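Local coordinates for protein probable methyltransferase (Bordetella pertussis, PDB 3KTY) that probably transfers methyl groups from S-adenosyl-L-methionine to RNA, as a member of the TrmH (SpoU) family, this chain being its SPOUT-type methyltransferase domain, at residues D101-L113 against L161-L173. Sequence-based numbering, arbitrary orientation. Where two conformers were deposited one is given.
Sequences DIREAAGLARRHL and LQLAAWELRYALL
A buried carboxylate, that of Glu167, meets the guanidinium of Arg103 between two helices and is shared with a second subunit. The two planar groups are nearly coplanar, 26° apart. Arg103 NH2 donates to the syn lone pair of Glu167 OE2 at 3.3 Å, and that oxygen lies near the guanidinium plane, whereas the bonds from Arg103 NE to both oxygens are weak. Arg103 also pairs with Glu167 of the second subunit, whose Trp166 NE1 binds Glu167 in turn; with the reciprocal pairs, two arginines and two glutamates interlock across the dimer, which probably helps offset the burial of charge. Ile102 packs on Trp166 of the second subunit. Bends at chi2 of Glu167 and at chi2 and chi3 of Arg103 bring the charged ends together, while Glu167 CG lies against Ile102 CG1 at 3.9 Å.

Farther along, small residues let the backbones close in: the Ala106 and Leu168 CA atoms are 5.0 Å apart, and Ala106 CB sits 3.5 Å from Glu167 O and 3.8 Å from Ala171 CB. Leu168 points CD2 at Ala109 CB, 3.7 Å away. At the C-terminal end of helix 157-172, Arg110 NH1 donates to Ala171 O at 2.9 Å (N-H...O 154°), the carbonyl oxygen lying near the guanidinium plane of Arg110, whose NE forms a salt bridge with Asp114. Leu172 slides past the Arg110 chain in the opposite direction, its CD2 reaching Leu113 CD1.

The helix axes approach to 8.6 Å and cross at -45°, their N-to-C directions running broadly alike. Both helices lie on the parallel sheet of the SPOUT domain: Ala109 and Leu113 rest on Val121 and Leu168 on Ile123 of strand 121-125, Leu168 also on Val11 of strand 11-16, and Ala164 on Leu88 of strand 84-89.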
loop_
_atom_site.group_PDB
_atom_site.type_symbol
_atom_site.label_atom_id
_atom_site.label_comp_id
_atom_site.label_asym_id
_atom_site.label_seq_id
_atom_site.Cartn_x
_atom_site.Cartn_y
_atom_site.Cartn_z
ATOM N N ASP A 101 -8.690 -10.096 9.624
ATOM C CA ASP A 101 -8.180 -9.164 8.649
ATOM C C ASP A 101 -6.693 -8.977 8.822
ATOM O O ASP A 101 -6.126 -9.336 9.849
ATOM C CB ASP A 101 -8.921 -7.809 8.699
ATOM C CG ASP A 101 -8.726 -7.045 10.018
ATOM O OD1 ASP A 101 -7.646 -7.091 10.666
ATOM O OD2 ASP A 101 -9.686 -6.351 10.393
ATOM N N ILE A 102 -6.075 -8.377 7.819
ATOM C CA ILE A 102 -4.631 -8.219 7.777
ATOM C C ILE A 102 -4.104 -7.495 9.010
ATOM O O ILE A 102 -2.958 -7.656 9.375
ATOM C CB ILE A 102 -4.198 -7.468 6.479
ATOM C CG1 ILE A 102 -2.693 -7.442 6.351
ATOM C CG2 ILE A 102 -4.771 -6.022 6.437
ATOM C CD1 ILE A 102 -2.110 -8.817 6.119
ATOM N N ARG A 103 -4.937 -6.670 9.637
ATOM C CA ARG A 103 -4.496 -5.932 10.819
ATOM C C ARG A 103 -4.431 -6.853 12.068
ATOM O O ARG A 103 -3.479 -6.801 12.811
ATOM C CB ARG A 103 -5.356 -4.680 11.023
ATOM C CG ARG A 103 -5.266 -4.040 12.385
ATOM C CD ARG A 103 -4.481 -2.727 12.409
ATOM N NE ARG A 103 -4.508 -1.901 11.185
ATOM C CZ ARG A 103 -4.955 -0.650 11.119
ATOM N NH1 ARG A 103 -5.484 -0.069 12.200
ATOM N NH2 ARG A 103 -4.863 0.029 9.980
ATOM N N GLU A 104 -5.453 -7.682 12.255
ATOM C CA GLU A 104 -5.418 -8.771 13.230
ATOM C C GLU A 104 -4.248 -9.747 12.945
ATOM O O GLU A 104 -3.528 -10.176 13.847
ATOM C CB GLU A 104 -6.782 -9.491 13.260
ATOM C CG GLU A 104 -7.936 -8.550 13.641
ATOM C CD GLU A 104 -9.339 -9.028 13.231
ATOM O OE1 GLU A 104 -9.500 -9.637 12.153
ATOM O OE2 GLU A 104 -10.296 -8.764 13.989
ATOM N N ALA A 105 -4.033 -10.056 11.683
ATOM C CA ALA A 105 -3.049 -11.031 11.328
ATOM C C ALA A 105 -1.662 -10.494 11.683
ATOM O O ALA A 105 -0.829 -11.199 12.296
ATOM C CB ALA A 105 -3.190 -11.438 9.867
ATOM N N ALA A 106 -1.429 -9.231 11.371
ATOM C CA ALA A 106 -0.181 -8.574 11.767
ATOM C C ALA A 106 0.075 -8.597 13.283
ATOM O O ALA A 106 1.186 -8.894 13.719
ATOM C CB ALA A 106 -0.127 -7.159 11.240
ATOM N N GLY A 107 -0.943 -8.295 14.086
ATOM C CA GLY A 107 -0.813 -8.409 15.542
ATOM C C GLY A 107 -0.437 -9.824 16.039
ATOM O O GLY A 107 0.446 -9.984 16.894
ATOM N N LEU A 108 -1.110 -10.837 15.499
ATOM C CA LEU A 108 -0.758 -12.248 15.729
ATOM C C LEU A 108 0.682 -12.540 15.329
ATOM O O LEU A 108 1.404 -13.167 16.064
ATOM C CB LEU A 108 -1.663 -13.139 14.925
ATOM C CG LEU A 108 -3.112 -13.069 15.353
ATOM C CD1 LEU A 108 -3.989 -13.749 14.298
ATOM C CD2 LEU A 108 -3.236 -13.724 16.738
ATOM N N ALA A 109 1.115 -12.061 14.174
ATOM C CA ALA A 109 2.496 -12.261 13.792
ATOM C C ALA A 109 3.494 -11.744 14.825
ATOM O O ALA A 109 4.500 -12.390 15.096
ATOM C CB ALA A 109 2.772 -11.635 12.444
ATOM N N ARG A 110 3.228 -10.561 15.367
ATOM C CA ARG A 110 4.117 -9.909 16.323
ATOM C C ARG A 110 4.239 -10.744 17.581
ATOM O O ARG A 110 5.322 -10.920 18.122
ATOM C CB ARG A 110 3.572 -8.515 16.700
ATOM C CG ARG A 110 4.106 -7.955 18.005
ATOM C CD ARG A 110 5.552 -7.612 17.857
ATOM N NE ARG A 110 6.085 -7.051 19.094
ATOM C CZ ARG A 110 6.292 -5.746 19.287
ATOM N NH1 ARG A 110 5.997 -4.841 18.323
ATOM N NH2 ARG A 110 6.808 -5.335 20.434
ATOM N N ARG A 111 3.095 -11.236 18.035
ATOM C CA ARG A 111 2.985 -12.073 19.216
ATOM C C ARG A 111 3.788 -13.364 19.004
ATOM O O ARG A 111 4.594 -13.762 19.845
ATOM C CB ARG A 111 1.502 -12.418 19.431
ATOM C CG ARG A 111 0.992 -12.311 20.852
ATOM C CD ARG A 111 -0.531 -12.094 20.878
ATOM N NE ARG A 111 -0.891 -10.777 20.342
ATOM C CZ ARG A 111 -1.996 -10.521 19.640
ATOM N NH1 ARG A 111 -2.235 -9.285 19.185
ATOM N NH2 ARG A 111 -2.867 -11.498 19.392
ATOM N N HIS A 112 3.573 -14.002 17.861
ATOM C CA HIS A 112 4.293 -15.206 17.520
ATOM C C HIS A 112 5.801 -14.968 17.497
ATOM O O HIS A 112 6.544 -15.718 18.085
ATOM C CB HIS A 112 3.801 -15.759 16.189
ATOM C CG HIS A 112 4.360 -17.110 15.856
ATOM N ND1 HIS A 112 3.923 -18.266 16.473
ATOM C CD2 HIS A 112 5.311 -17.493 14.965
ATOM C CE1 HIS A 112 4.594 -19.297 15.988
ATOM N NE2 HIS A 112 5.450 -18.855 15.085
ATOM N N LEU A 113 6.260 -13.918 16.838
ATOM C CA LEU A 113 7.696 -13.685 16.798
ATOM C C LEU A 113 8.297 -13.344 18.151
ATOM O O LEU A 113 9.491 -13.586 18.399
ATOM C CB LEU A 113 8.046 -12.614 15.777
ATOM C CG LEU A 113 7.637 -13.009 14.355
ATOM C CD1 LEU A 113 8.111 -11.965 13.377
ATOM C CD2 LEU A 113 8.198 -14.388 13.992
ATOM N N LEU A 161 0.585 -7.085 -1.565
ATOM C CA LEU A 161 1.837 -7.285 -0.836
ATOM C C LEU A 161 2.294 -6.044 -0.074
ATOM O O LEU A 161 2.754 -6.131 1.078
ATOM C CB LEU A 161 2.959 -7.731 -1.768
ATOM C CG LEU A 161 3.134 -9.226 -1.762
ATOM C CD1 LEU A 161 4.402 -9.606 -2.495
ATOM C CD2 LEU A 161 3.191 -9.687 -0.350
ATOM N N GLN A 162 2.216 -4.892 -0.715
ATOM C CA GLN A 162 2.646 -3.696 -0.021
ATOM C C GLN A 162 1.777 -3.451 1.249
ATOM O O GLN A 162 2.303 -3.158 2.338
ATOM C CB GLN A 162 2.617 -2.500 -0.970
ATOM C CG GLN A 162 3.487 -1.355 -0.506
ATOM C CD GLN A 162 3.407 -0.168 -1.444
ATOM O OE1 GLN A 162 4.125 0.828 -1.278
ATOM N NE2 GLN A 162 2.530 -0.268 -2.449
ATOM N N LEU A 163 0.454 -3.581 1.104
ATOM C CA LEU A 163 -0.410 -3.435 2.257
ATOM C C LEU A 163 0.015 -4.421 3.361
ATOM O O LEU A 163 0.188 -4.024 4.489
ATOM C CB LEU A 163 -1.899 -3.582 1.894
ATOM C CG LEU A 163 -2.381 -2.432 1.057
ATOM C CD1 LEU A 163 -3.868 -2.469 0.932
ATOM C CD2 LEU A 163 -1.927 -1.142 1.681
ATOM N N ALA A 164 0.158 -5.695 3.034
ATOM C CA ALA A 164 0.544 -6.697 4.040
ATOM C C ALA A 164 1.860 -6.366 4.732
ATOM O O ALA A 164 2.004 -6.439 5.959
ATOM C CB ALA A 164 0.660 -8.044 3.392
ATOM N N ALA A 165 2.830 -5.980 3.920
ATOM C CA ALA A 165 4.126 -5.659 4.430
ATOM C C ALA A 165 4.082 -4.369 5.253
ATOM O O ALA A 165 4.832 -4.229 6.212
ATOM C CB ALA A 165 5.147 -5.554 3.279
ATOM N N TRP A 166 3.220 -3.423 4.878
ATOM C CA TRP A 166 3.066 -2.218 5.700
ATOM C C TRP A 166 2.472 -2.603 7.082
ATOM O O TRP A 166 3.026 -2.273 8.126
ATOM C CB TRP A 166 2.272 -1.101 4.931
ATOM C CG TRP A 166 1.596 -0.228 5.837
ATOM C CD1 TRP A 166 0.277 -0.212 6.100
ATOM C CD2 TRP A 166 2.202 0.726 6.716
ATOM N NE1 TRP A 166 -0.000 0.709 7.080
ATOM C CE2 TRP A 166 1.169 1.302 7.480
ATOM C CE3 TRP A 166 3.527 1.143 6.937
ATOM C CZ2 TRP A 166 1.400 2.262 8.462
ATOM C CZ3 TRP A 166 3.763 2.114 7.907
ATOM C CH2 TRP A 166 2.703 2.662 8.648
ATOM N N GLU A 167 1.385 -3.353 7.094
ATOM C CA GLU A 167 0.793 -3.843 8.365
ATOM C C GLU A 167 1.774 -4.579 9.266
ATOM O O GLU A 167 1.855 -4.346 10.484
ATOM C CB GLU A 167 -0.370 -4.768 8.033
ATOM C CG GLU A 167 -1.622 -3.923 7.529
ATOM C CD GLU A 167 -2.261 -3.038 8.615
ATOM O OE1 GLU A 167 -2.013 -3.258 9.816
ATOM O OE2 GLU A 167 -3.024 -2.109 8.278
ATOM N N LEU A 168 2.553 -5.454 8.643
ATOM C CA LEU A 168 3.549 -6.205 9.351
ATOM C C LEU A 168 4.640 -5.317 9.875
ATOM O O LEU A 168 5.068 -5.438 10.999
ATOM C CB LEU A 168 4.138 -7.284 8.449
ATOM C CG LEU A 168 3.214 -8.497 8.330
ATOM C CD1 LEU A 168 3.746 -9.410 7.266
ATOM C CD2 LEU A 168 3.160 -9.191 9.680
ATOM N N ARG A 169 5.110 -4.412 9.054
ATOM C CA ARG A 169 6.106 -3.486 9.549
ATOM C C ARG A 169 5.589 -2.712 10.766
ATOM O O ARG A 169 6.246 -2.592 11.804
ATOM C CB ARG A 169 6.500 -2.519 8.423
ATOM C CG ARG A 169 7.333 -1.358 8.884
ATOM C CD ARG A 169 7.897 -0.539 7.653
ATOM N NE ARG A 169 8.838 0.429 8.186
ATOM C CZ ARG A 169 10.075 0.144 8.560
ATOM N NH1 ARG A 169 10.558 -1.072 8.397
ATOM N NH2 ARG A 169 10.832 1.078 9.099
ATOM N N TYR A 170 4.393 -2.179 10.634
ATOM C CA TYR A 170 3.880 -1.359 11.707
ATOM C C TYR A 170 3.778 -2.194 12.975
ATOM O O TYR A 170 4.053 -1.723 14.078
ATOM C CB TYR A 170 2.501 -0.766 11.358
ATOM C CG TYR A 170 2.126 0.363 12.287
ATOM C CD1 TYR A 170 2.561 1.667 12.030
ATOM C CD2 TYR A 170 1.385 0.129 13.449
ATOM C CE1 TYR A 170 2.248 2.726 12.892
ATOM C CE2 TYR A 170 1.038 1.200 14.311
ATOM C CZ TYR A 170 1.479 2.477 14.033
ATOM O OH TYR A 170 1.169 3.516 14.897
ATOM N N ALA A 171 3.322 -3.418 12.814
ATOM C CA ALA A 171 3.096 -4.243 13.993
ATOM C C ALA A 171 4.443 -4.699 14.635
ATOM O O ALA A 171 4.514 -4.943 15.826
ATOM C CB ALA A 171 2.181 -5.418 13.672
ATOM N N LEU A 172 5.522 -4.683 13.859
ATOM C CA LEU A 172 6.803 -5.126 14.357
ATOM C C LEU A 172 7.669 -4.012 14.928
ATOM O O LEU A 172 8.552 -4.255 15.753
ATOM C CB LEU A 172 7.570 -5.875 13.250
ATOM C CG LEU A 172 7.042 -7.223 12.764
ATOM C CD1 LEU A 172 8.081 -7.876 11.857
ATOM C CD2 LEU A 172 6.736 -8.146 13.942
ATOM N N LEU A 173 7.435 -2.783 14.496
ATOM C CA LEU A 173 8.270 -1.680 14.952
ATOM C C LEU A 173 8.211 -1.448 16.472
ATOM O O LEU A 173 7.182 -1.675 17.108
ATOM C CB LEU A 173 7.929 -0.404 14.192
ATOM C CG LEU A 173 8.593 -0.375 12.820
ATOM C CD1 LEU A 173 8.218 0.901 12.038
ATOM C CD2 LEU A 173 10.107 -0.529 12.897
#